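Local coordinates for FACT complex subunit SPT16 (Ashbya gossypii, PDB 6A8M), which probably reorganizes nucleosomes with POB3 in the histone-chaperone complex FACT, this piece being the N-terminal, peptidase-like part of SPT16, at residues K48-H53 and G58-T63; S192-N197 and S236-P241; A418-L423 and V430-T435. All coordinates share one frame; numbering follows the deposited sequence.

Interaction 1: residues K48-H53 and G58-T63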
loop_
_atom_site.group_PDB
_atom_site.type_symbol
_atom_site.label_atom_id
_atom_site.label_comp_id
_atom_site.label_asym_id
_atom_site.label_seq_id
_atom_site.Cartn_x
_atom_site.Cartn_y
_atom_site.Cartn_z
ATOM N N LYS A 48 -0.069 -10.942 -1.213
ATOM C CA LYS A 48 0.725 -10.767 -2.423
ATOM C C LYS A 48 -0.035 -11.219 -3.655
ATOM O O LYS A 48 0.089 -10.614 -4.728
ATOM C CB LYS A 48 2.047 -11.521 -2.304
ATOM C CG LYS A 48 2.880 -11.063 -1.131
ATOM C CD LYS A 48 3.282 -9.612 -1.255
ATOM C CE LYS A 48 3.927 -9.122 0.069
ATOM N NZ LYS A 48 5.031 -10.012 0.544
ATOM N N THR A 49 -0.823 -12.283 -3.530
ATOM C CA THR A 49 -1.528 -12.783 -4.706
ATOM C C THR A 49 -2.620 -11.820 -5.134
ATOM O O THR A 49 -2.810 -11.582 -6.337
ATOM C CB THR A 49 -2.102 -14.169 -4.426
ATOM O OG1 THR A 49 -1.025 -15.041 -4.075
ATOM C CG2 THR A 49 -2.785 -14.700 -5.654
ATOM N N THR A 50 -3.318 -11.228 -4.163
ATOM C CA THR A 50 -4.306 -10.200 -4.481
ATOM C C THR A 50 -3.652 -8.984 -5.106
ATOM O O THR A 50 -4.167 -8.425 -6.080
ATOM C CB THR A 50 -5.073 -9.804 -3.217
ATOM O OG1 THR A 50 -5.761 -10.945 -2.708
ATOM C CG2 THR A 50 -6.080 -8.659 -3.516
ATOM N N ILE A 51 -2.512 -8.550 -4.558
ATOM C CA ILE A 51 -1.788 -7.437 -5.170
ATOM C C ILE A 51 -1.425 -7.786 -6.608
ATOM O O ILE A 51 -1.627 -6.987 -7.526
ATOM C CB ILE A 51 -0.544 -7.085 -4.334
ATOM C CG1 ILE A 51 -0.959 -6.571 -2.960
ATOM C CG2 ILE A 51 0.303 -6.029 -5.040
ATOM C CD1 ILE A 51 0.220 -6.472 -1.988
ATOM N N LEU A 52 -0.907 -9.004 -6.824
ATOM C CA LEU A 52 -0.534 -9.424 -8.167
ATOM C C LEU A 52 -1.723 -9.339 -9.120
ATOM O O LEU A 52 -1.587 -8.842 -10.251
ATOM C CB LEU A 52 0.039 -10.844 -8.125
ATOM C CG LEU A 52 0.471 -11.398 -9.496
ATOM C CD1 LEU A 52 1.708 -10.683 -10.036
ATOM C CD2 LEU A 52 0.735 -12.860 -9.290
ATOM N N HIS A 53 -2.909 -9.776 -8.673
ATOM C CA HIS A 53 -4.097 -9.657 -9.524
ATOM C C HIS A 53 -4.401 -8.205 -9.836
ATOM O O HIS A 53 -4.680 -7.854 -10.989
ATOM C CB HIS A 53 -5.316 -10.306 -8.872
ATOM C CG HIS A 53 -5.312 -11.793 -8.963
ATOM N ND1 HIS A 53 -6.463 -12.529 -9.108
ATOM C CD2 HIS A 53 -4.295 -12.685 -8.927
ATOM C CE1 HIS A 53 -6.158 -13.816 -9.165
ATOM N NE2 HIS A 53 -4.847 -13.937 -9.042
ATOM N N GLY A 58 -5.985 -5.404 -12.818
ATOM C CA GLY A 58 -6.790 -4.307 -12.318
ATOM C C GLY A 58 -7.880 -4.722 -11.365
ATOM O O GLY A 58 -8.544 -3.848 -10.794
ATOM N N TYR A 59 -8.058 -6.026 -11.144
ATOM C CA TYR A 59 -9.148 -6.574 -10.345
ATOM C C TYR A 59 -8.663 -7.862 -9.720
ATOM O O TYR A 59 -7.805 -8.545 -10.282
ATOM C CB TYR A 59 -10.387 -6.907 -11.178
ATOM C CG TYR A 59 -10.944 -5.726 -11.901
ATOM C CD1 TYR A 59 -11.871 -4.906 -11.281
ATOM C CD2 TYR A 59 -10.526 -5.409 -13.180
ATOM C CE1 TYR A 59 -12.393 -3.811 -11.924
ATOM C CE2 TYR A 59 -11.041 -4.292 -13.839
ATOM C CZ TYR A 59 -11.982 -3.502 -13.192
ATOM O OH TYR A 59 -12.522 -2.384 -13.798
ATOM N N GLU A 60 -9.225 -8.192 -8.564
ATOM C CA GLU A 60 -8.997 -9.502 -7.973
ATOM C C GLU A 60 -9.918 -10.518 -8.656
ATOM O O GLU A 60 -11.114 -10.261 -8.842
ATOM C CB GLU A 60 -9.230 -9.444 -6.460
ATOM C CG GLU A 60 -8.918 -10.734 -5.744
ATOM C CD GLU A 60 -9.274 -10.728 -4.267
ATOM O OE1 GLU A 60 -10.471 -10.578 -3.922
ATOM O OE2 GLU A 60 -8.362 -10.905 -3.450
ATOM N N PHE A 61 -9.352 -11.652 -9.080
ATOM C CA PHE A 61 -10.125 -12.737 -9.682
ATOM C C PHE A 61 -10.173 -13.881 -8.686
ATOM O O PHE A 61 -9.199 -14.646 -8.570
ATOM C CB PHE A 61 -9.507 -13.210 -11.008
ATOM C CG PHE A 61 -9.941 -12.423 -12.237
ATOM C CD1 PHE A 61 -10.067 -11.044 -12.204
ATOM C CD2 PHE A 61 -10.161 -13.077 -13.437
ATOM C CE1 PHE A 61 -10.463 -10.335 -13.348
ATOM C CE2 PHE A 61 -10.543 -12.381 -14.586
ATOM C CZ PHE A 61 -10.690 -11.010 -14.541
ATOM N N PRO A 62 -11.237 -14.022 -7.904
ATOM C CA PRO A 62 -11.282 -15.117 -6.935
ATOM C C PRO A 62 -11.272 -16.473 -7.624
ATOM O O PRO A 62 -11.561 -16.599 -8.819
ATOM C CB PRO A 62 -12.601 -14.883 -6.192
ATOM C CG PRO A 62 -12.818 -13.422 -6.315
ATOM C CD PRO A 62 -12.360 -13.088 -7.712
ATOM N N THR A 63 -10.908 -17.492 -6.842
ATOM C CA THR A 63 -10.973 -18.882 -7.291
ATOM C C THR A 63 -10.236 -19.071 -8.619
ATOM O O THR A 63 -10.787 -19.561 -9.603
ATOM C CB THR A 63 -12.436 -19.316 -7.401
ATOM O OG1 THR A 63 -13.131 -18.902 -6.218
ATOM C CG2 THR A 63 -12.545 -20.801 -7.506
#
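His53 and Glu60 lie closest in the backbone, and together with Thr50 they carry most of the surface that helix residues 48-53 share with the loop 58-63. The imidazole of His53 stands edge-on to the loop. Its CG is anti to the carbonyl carbon (chi1 -77°), which swings the ring along the chain leaving the helix and brings ND1 to the backbone of Phe61. Phe61 N donates to ND1 over 3.0 Å, nearly straight and within 5° of the ring plane. Beside this bond His53 CE1 comes to 3.2 Å from Phe61 O, while CB of Phe61 packs 3.7 Å from His53 ND1. His53 CB lies 3.9 Å from Glu60 CA. The His53 side chain also touches Leu37 of strand 32-37 and Thr64 and Ile66 of strand 64-68.

Glu60 takes the other route. With CG anti to the backbone N (chi1 -176°) and the rest of the chain extended, its carboxylate runs back to the helix, where Thr50 OG1 donates to OE2 over 2.7 Å, nearly along the C-O axis. Thr50 CG2 rests 3.2 Å from that oxygen. Tyr140 OH is a second partner of Thr50 OG1. Gly58, with positive phi, makes the turn out of the helix and returns a weak bond from its N to His53 O, at 3.3 Å.

In the N-terminal lobe the contact thus fixes the exit from helix 48-57 toward strand 64-68, and Tyr59 OH is hydrogen-bonded to Tyr253 OH, in the M24 family part of the chain. Because ND1 accepts the Phe61 N-H, the imidazole is probably protonated on NE2; the threonine hydroxyl gives the glutamate a neutral donor, and hydrogen bonds rather than a salt bridge hold the contact.

Interaction 2: residues S192-N197 and S236-P241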
loop_
_atom_site.group_PDB
_atom_site.type_symbol
_atom_site.label_atom_id
_atom_site.label_comp_id
_atom_site.label_asym_id
_atom_site.label_seq_id
_atom_site.Cartn_x
_atom_site.Cartn_y
_atom_site.Cartn_z
ATOM N N SER A 192 -7.262 11.484 0.251
ATOM C CA SER A 192 -6.764 11.546 1.626
ATOM C C SER A 192 -6.812 12.973 2.163
ATOM O O SER A 192 -7.181 13.190 3.324
ATOM C CB SER A 192 -5.345 10.994 1.699
ATOM O OG SER A 192 -5.362 9.590 1.522
ATOM N N ASP A 193 -6.393 13.947 1.349
ATOM C CA ASP A 193 -6.508 15.359 1.708
ATOM C C ASP A 193 -7.927 15.719 2.136
ATOM O O ASP A 193 -8.123 16.409 3.141
ATOM C CB ASP A 193 -6.127 16.251 0.521
ATOM C CG ASP A 193 -4.631 16.394 0.304
ATOM O OD1 ASP A 193 -3.827 16.007 1.178
ATOM O OD2 ASP A 193 -4.285 16.926 -0.775
ATOM N N LYS A 194 -8.932 15.298 1.355
ATOM C CA LYS A 194 -10.308 15.697 1.649
ATOM C C LYS A 194 -10.765 15.149 2.990
ATOM O O LYS A 194 -11.469 15.832 3.739
ATOM C CB LYS A 194 -11.261 15.201 0.569
ATOM C CG LYS A 194 -11.053 15.836 -0.778
ATOM C CD LYS A 194 -11.237 17.324 -0.679
ATOM C CE LYS A 194 -11.611 17.880 -2.009
ATOM N NZ LYS A 194 -11.964 19.319 -1.861
ATOM N N PHE A 195 -10.421 13.898 3.273
ATOM C CA PHE A 195 -10.820 13.287 4.534
ATOM C C PHE A 195 -10.023 13.833 5.712
ATOM O O PHE A 195 -10.575 13.957 6.814
ATOM C CB PHE A 195 -10.728 11.762 4.413
ATOM C CG PHE A 195 -11.870 11.194 3.624
ATOM C CD1 PHE A 195 -13.113 11.052 4.222
ATOM C CD2 PHE A 195 -11.736 10.901 2.284
ATOM C CE1 PHE A 195 -14.211 10.593 3.494
ATOM C CE2 PHE A 195 -12.819 10.441 1.553
ATOM C CZ PHE A 195 -14.053 10.283 2.157
ATOM N N MET A 196 -8.745 14.187 5.517
ATOM C CA MET A 196 -8.040 14.875 6.601
ATOM C C MET A 196 -8.701 16.218 6.909
ATOM O O MET A 196 -8.828 16.605 8.084
ATOM C CB MET A 196 -6.553 15.055 6.258
ATOM C CG MET A 196 -5.724 15.669 7.404
ATOM S SD MET A 196 -5.829 14.764 8.974
ATOM C CE MET A 196 -4.804 13.346 8.611
ATOM N N ASN A 197 -9.147 16.937 5.871
ATOM C CA ASN A 197 -9.885 18.177 6.102
ATOM C C ASN A 197 -11.142 17.927 6.927
ATOM O O ASN A 197 -11.443 18.685 7.857
ATOM C CB ASN A 197 -10.264 18.849 4.788
ATOM C CG ASN A 197 -11.084 20.113 5.027
ATOM O OD1 ASN A 197 -10.570 21.083 5.577
ATOM N ND2 ASN A 197 -12.373 20.083 4.679
ATOM N N SER A 236 -15.828 14.909 -7.916
ATOM C CA SER A 236 -15.346 14.672 -9.273
ATOM C C SER A 236 -14.635 15.867 -9.894
ATOM O O SER A 236 -13.610 15.651 -10.565
ATOM C CB SER A 236 -16.502 14.217 -10.164
ATOM O OG SER A 236 -17.099 13.067 -9.628
ATOM N N PRO A 237 -15.082 17.118 -9.720
ATOM C CA PRO A 237 -14.332 18.229 -10.330
ATOM C C PRO A 237 -12.913 18.358 -9.810
ATOM O O PRO A 237 -12.039 18.832 -10.548
ATOM C CB PRO A 237 -15.177 19.466 -9.982
ATOM C CG PRO A 237 -16.077 19.023 -8.859
ATOM C CD PRO A 237 -16.348 17.585 -9.123
ATOM N N GLU A 238 -12.648 17.967 -8.566
ATOM C CA GLU A 238 -11.274 18.002 -8.099
ATOM C C GLU A 238 -10.496 16.795 -8.593
ATOM O O GLU A 238 -9.280 16.895 -8.803
ATOM C CB GLU A 238 -11.211 18.048 -6.575
ATOM C CG GLU A 238 -11.642 19.341 -5.953
ATOM C CD GLU A 238 -10.842 19.665 -4.719
ATOM O OE1 GLU A 238 -9.653 19.267 -4.645
ATOM O OE2 GLU A 238 -11.398 20.312 -3.815
ATOM N N LEU A 239 -11.175 15.655 -8.763
ATOM C CA LEU A 239 -10.498 14.375 -8.939
ATOM C C LEU A 239 -10.453 13.883 -10.381
ATOM O O LEU A 239 -9.474 13.228 -10.761
ATOM C CB LEU A 239 -11.164 13.302 -8.071
ATOM C CG LEU A 239 -11.226 13.583 -6.567
ATOM C CD1 LEU A 239 -11.739 12.348 -5.842
ATOM C CD2 LEU A 239 -9.872 13.978 -6.018
ATOM N N THR A 240 -11.485 14.147 -11.182
ATOM C CA THR A 240 -11.468 13.691 -12.569
ATOM C C THR A 240 -10.282 14.243 -13.358
ATOM O O THR A 240 -9.696 13.476 -14.144
ATOM C CB THR A 240 -12.792 14.037 -13.275
ATOM O OG1 THR A 240 -13.811 13.083 -12.941
ATOM C CG2 THR A 240 -12.599 14.012 -14.785
ATOM N N PRO A 241 -9.854 15.500 -13.197
ATOM C CA PRO A 241 -8.666 15.951 -13.945
ATOM C C PRO A 241 -7.370 15.273 -13.510
ATOM O O PRO A 241 -6.382 15.331 -14.250
ATOM C CB PRO A 241 -8.631 17.464 -13.685
ATOM C CG PRO A 241 -9.490 17.689 -12.487
ATOM C CD PRO A 241 -10.539 16.633 -12.535
#
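Glu238 OE1 forms a salt bridge with Arg190 of helix 179-208, and one turn later in that helix Lys194 offers the same carboxylate a second, less certain partner. Lys194 NZ and Glu238 OE2 are modelled 2.3 Å apart, too short to be taken literally; a salt bridge is plausible, but the placing of both ends is doubtful.

The backbones stay well separated, with the CA atoms of Lys194 and Glu238 10.1 Å apart, and the gap is spanned by the two side chains approaching from opposite directions. Each is bent at its second torsion, Lys194 with chi2 -60°. The contact lies on the outside of the peptidase-like domain, where Glu238 also touches a crystal neighbour.

Elsewhere on the helix, Phe195 meets Trp256 edge-to-face and packs on Cys291 and Ile293 of strand 285-295, tying the helix to the sheet. Between residues 192-197 and 236-241 little surface is buried and no other side chains make close contact, so these two segments are joined by charge rather than by apolar packing. With Arg190 bound and Lys194 nearby, Glu238 is probably ionised, and the link may weaken at high ionic strength.

Interaction 3: residues A418-L423 and V430-T435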
loop_
_atom_site.group_PDB
_atom_site.type_symbol
_atom_site.label_atom_id
_atom_site.label_comp_id
_atom_site.label_asym_id
_atom_site.label_seq_id
_atom_site.Cartn_x
_atom_site.Cartn_y
_atom_site.Cartn_z
ATOM N N ALA A 418 2.898 12.853 8.134
ATOM C CA ALA A 418 3.111 11.961 6.997
ATOM C C ALA A 418 2.537 12.578 5.733
ATOM O O ALA A 418 1.505 13.245 5.767
ATOM C CB ALA A 418 2.484 10.562 7.237
ATOM N N ASP A 419 3.212 12.330 4.605
ATOM C CA ASP A 419 2.728 12.756 3.304
ATOM C C ASP A 419 3.096 11.708 2.269
ATOM O O ASP A 419 4.055 10.948 2.440
ATOM C CB ASP A 419 3.302 14.126 2.896
ATOM C CG ASP A 419 2.576 15.271 3.577
ATOM O OD1 ASP A 419 1.414 15.522 3.215
ATOM O OD2 ASP A 419 3.155 15.899 4.484
ATOM N N THR A 420 2.333 11.694 1.178
ATOM C CA THR A 420 2.605 10.808 0.051
ATOM C C THR A 420 3.478 11.541 -0.963
ATOM O O THR A 420 3.165 12.666 -1.362
ATOM C CB THR A 420 1.285 10.357 -0.561
ATOM O OG1 THR A 420 0.521 9.712 0.472
ATOM C CG2 THR A 420 1.498 9.395 -1.722
ATOM N N VAL A 421 4.590 10.924 -1.346
ATOM C CA VAL A 421 5.592 11.576 -2.188
ATOM C C VAL A 421 5.891 10.688 -3.388
ATOM O O VAL A 421 6.237 9.513 -3.223
ATOM C CB VAL A 421 6.892 11.859 -1.412
ATOM C CG1 VAL A 421 7.915 12.555 -2.332
ATOM C CG2 VAL A 421 6.619 12.690 -0.141
ATOM N N GLN A 422 5.792 11.258 -4.579
ATOM C CA GLN A 422 6.034 10.571 -5.834
ATOM C C GLN A 422 7.372 11.022 -6.399
ATOM O O GLN A 422 7.600 12.219 -6.555
ATOM C CB GLN A 422 4.923 10.893 -6.834
ATOM C CG GLN A 422 5.173 10.340 -8.214
ATOM C CD GLN A 422 5.002 8.830 -8.263
ATOM O OE1 GLN A 422 3.966 8.294 -7.854
ATOM N NE2 GLN A 422 6.015 8.136 -8.761
ATOM N N LEU A 423 8.248 10.073 -6.730
ATOM C CA LEU A 423 9.457 10.417 -7.478
ATOM C C LEU A 423 9.089 10.567 -8.940
ATOM O O LEU A 423 8.572 9.621 -9.542
ATOM C CB LEU A 423 10.532 9.339 -7.328
ATOM C CG LEU A 423 11.512 9.412 -6.160
ATOM C CD1 LEU A 423 12.384 10.680 -6.237
ATOM C CD2 LEU A 423 10.753 9.356 -4.863
ATOM N N VAL A 430 5.145 16.128 -3.822
ATOM C CA VAL A 430 4.262 15.792 -2.704
ATOM C C VAL A 430 2.827 15.747 -3.219
ATOM O O VAL A 430 2.321 16.730 -3.776
ATOM C CB VAL A 430 4.420 16.803 -1.559
ATOM C CG1 VAL A 430 3.479 16.486 -0.406
ATOM C CG2 VAL A 430 5.889 16.861 -1.085
ATOM N N LEU A 431 2.170 14.593 -3.063
ATOM C CA LEU A 431 0.835 14.412 -3.621
ATOM C C LEU A 431 -0.279 14.835 -2.670
ATOM O O LEU A 431 -1.370 15.185 -3.132
ATOM C CB LEU A 431 0.624 12.949 -4.023
ATOM C CG LEU A 431 1.636 12.343 -5.012
ATOM C CD1 LEU A 431 1.131 10.960 -5.420
ATOM C CD2 LEU A 431 1.814 13.230 -6.250
ATOM N N THR A 432 -0.031 14.793 -1.365
ATOM C CA THR A 432 -0.987 15.191 -0.330
ATOM C C THR A 432 -0.670 16.635 0.049
ATOM O O THR A 432 0.413 16.921 0.581
ATOM C CB THR A 432 -0.885 14.267 0.888
ATOM O OG1 THR A 432 0.497 14.071 1.216
ATOM C CG2 THR A 432 -1.508 12.886 0.603
ATOM N N ASN A 433 -1.597 17.551 -0.251
ATOM C CA ASN A 433 -1.357 18.981 -0.122
ATOM C C ASN A 433 -2.215 19.628 0.956
ATOM O O ASN A 433 -2.206 20.853 1.079
ATOM C CB ASN A 433 -1.564 19.670 -1.478
ATOM C CG ASN A 433 -0.667 19.077 -2.560
ATOM O OD1 ASN A 433 -1.135 18.629 -3.620
ATOM N ND2 ASN A 433 0.636 19.050 -2.285
ATOM N N TYR A 434 -2.902 18.840 1.785
ATOM C CA TYR A 434 -3.587 19.420 2.932
ATOM C C TYR A 434 -2.575 20.147 3.813
ATOM O O TYR A 434 -1.438 19.696 3.981
ATOM C CB TYR A 434 -4.337 18.343 3.729
ATOM C CG TYR A 434 -5.085 18.939 4.892
ATOM C CD1 TYR A 434 -6.259 19.677 4.686
ATOM C CD2 TYR A 434 -4.599 18.827 6.184
ATOM C CE1 TYR A 434 -6.934 20.256 5.758
ATOM C CE2 TYR A 434 -5.264 19.403 7.247
ATOM C CZ TYR A 434 -6.423 20.117 7.035
ATOM O OH TYR A 434 -7.075 20.700 8.105
ATOM N N THR A 435 -2.977 21.303 4.347
ATOM C CA THR A 435 -2.036 22.151 5.071
ATOM C C THR A 435 -1.354 21.417 6.227
ATOM O O THR A 435 -1.918 20.522 6.870
ATOM C CB THR A 435 -2.735 23.419 5.608
ATOM O OG1 THR A 435 -1.773 24.233 6.290
ATOM C CG2 THR A 435 -3.831 23.043 6.604
#
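Thr432 turns its hydroxyl into strand 418-423 and works in two directions. Its chi1 of 45° puts OG1 between the backbone N and the carbonyl carbon, and from there OG1 donates to Asp419 OD1 over 2.6 Å, on the anti lone pair of that oxygen. It also accepts Thr420 N at 3.0 Å. The side chains of Asp419 and Thr432 cross obliquely, whereas those of Thr420 and Thr432 meet at about a right angle, Thr432 CG2 lying 3.9 Å from Thr420 CB.

Val421 and Val430 form an antiparallel non-hydrogen-bonded pair, with their CG2 atoms 4.3 Å apart. Asp419 CB, on the same face, reaches Val430 CG1. On the face of Thr420 and Gln422, both methyls of Leu431 lie against Gln422 CB, CD2 at 3.9 Å from it, and Leu431 CD1 also reaches Thr420 CG2, at 4.0 Å. Leu431 N donates to Thr420 O at 2.8 Å, as a sheet partner would, but its own carbonyl turns to Gln186 NE2 of helix 179-208. Thr432 OG1 thus takes the Thr420 N-H that a regular hydrogen-bonded pair would give to Leu431 O. Thr420 OG1 itself bonds to Asn301 O.

The contact lies at the edge of the antiparallel sheet of the M24 peptidase-like domain, where strand 427-430 peels away into the loop before helix 438-441. Asp419 gathers further partners: Arg304 at OD1, and Lys436 with Gln325 at OD2. With two basic side chains and the Thr432 hydroxyl around it, this buried carboxylate is probably ionised. One threonine hydroxyl, acting as donor and acceptor at once, continues the strand pairing with a side chain where the backbone has turned off.

The three contacts follow one another along the chain. Interaction 1 belongs to the N-terminal lobe, where a helix leads into its mixed sheet; interactions 2 and 3 belong to the M24 peptidase-like domain. Interaction 1 is centred about 27 Å from each of the others, with nearest atoms about 16 Å from interaction 2 and about 15 Å from interaction 3. The latter two, centred about 13 Å apart, touch: Asp193 on helix 179-208 accepts the backbone N-H groups of Asn433 and Tyr434, while Met196 packs on the Tyr434 ring. That helix therefore joins helix 236-239 at the surface to the loop leaving the antiparallel sheet, while interaction 1 touches neither.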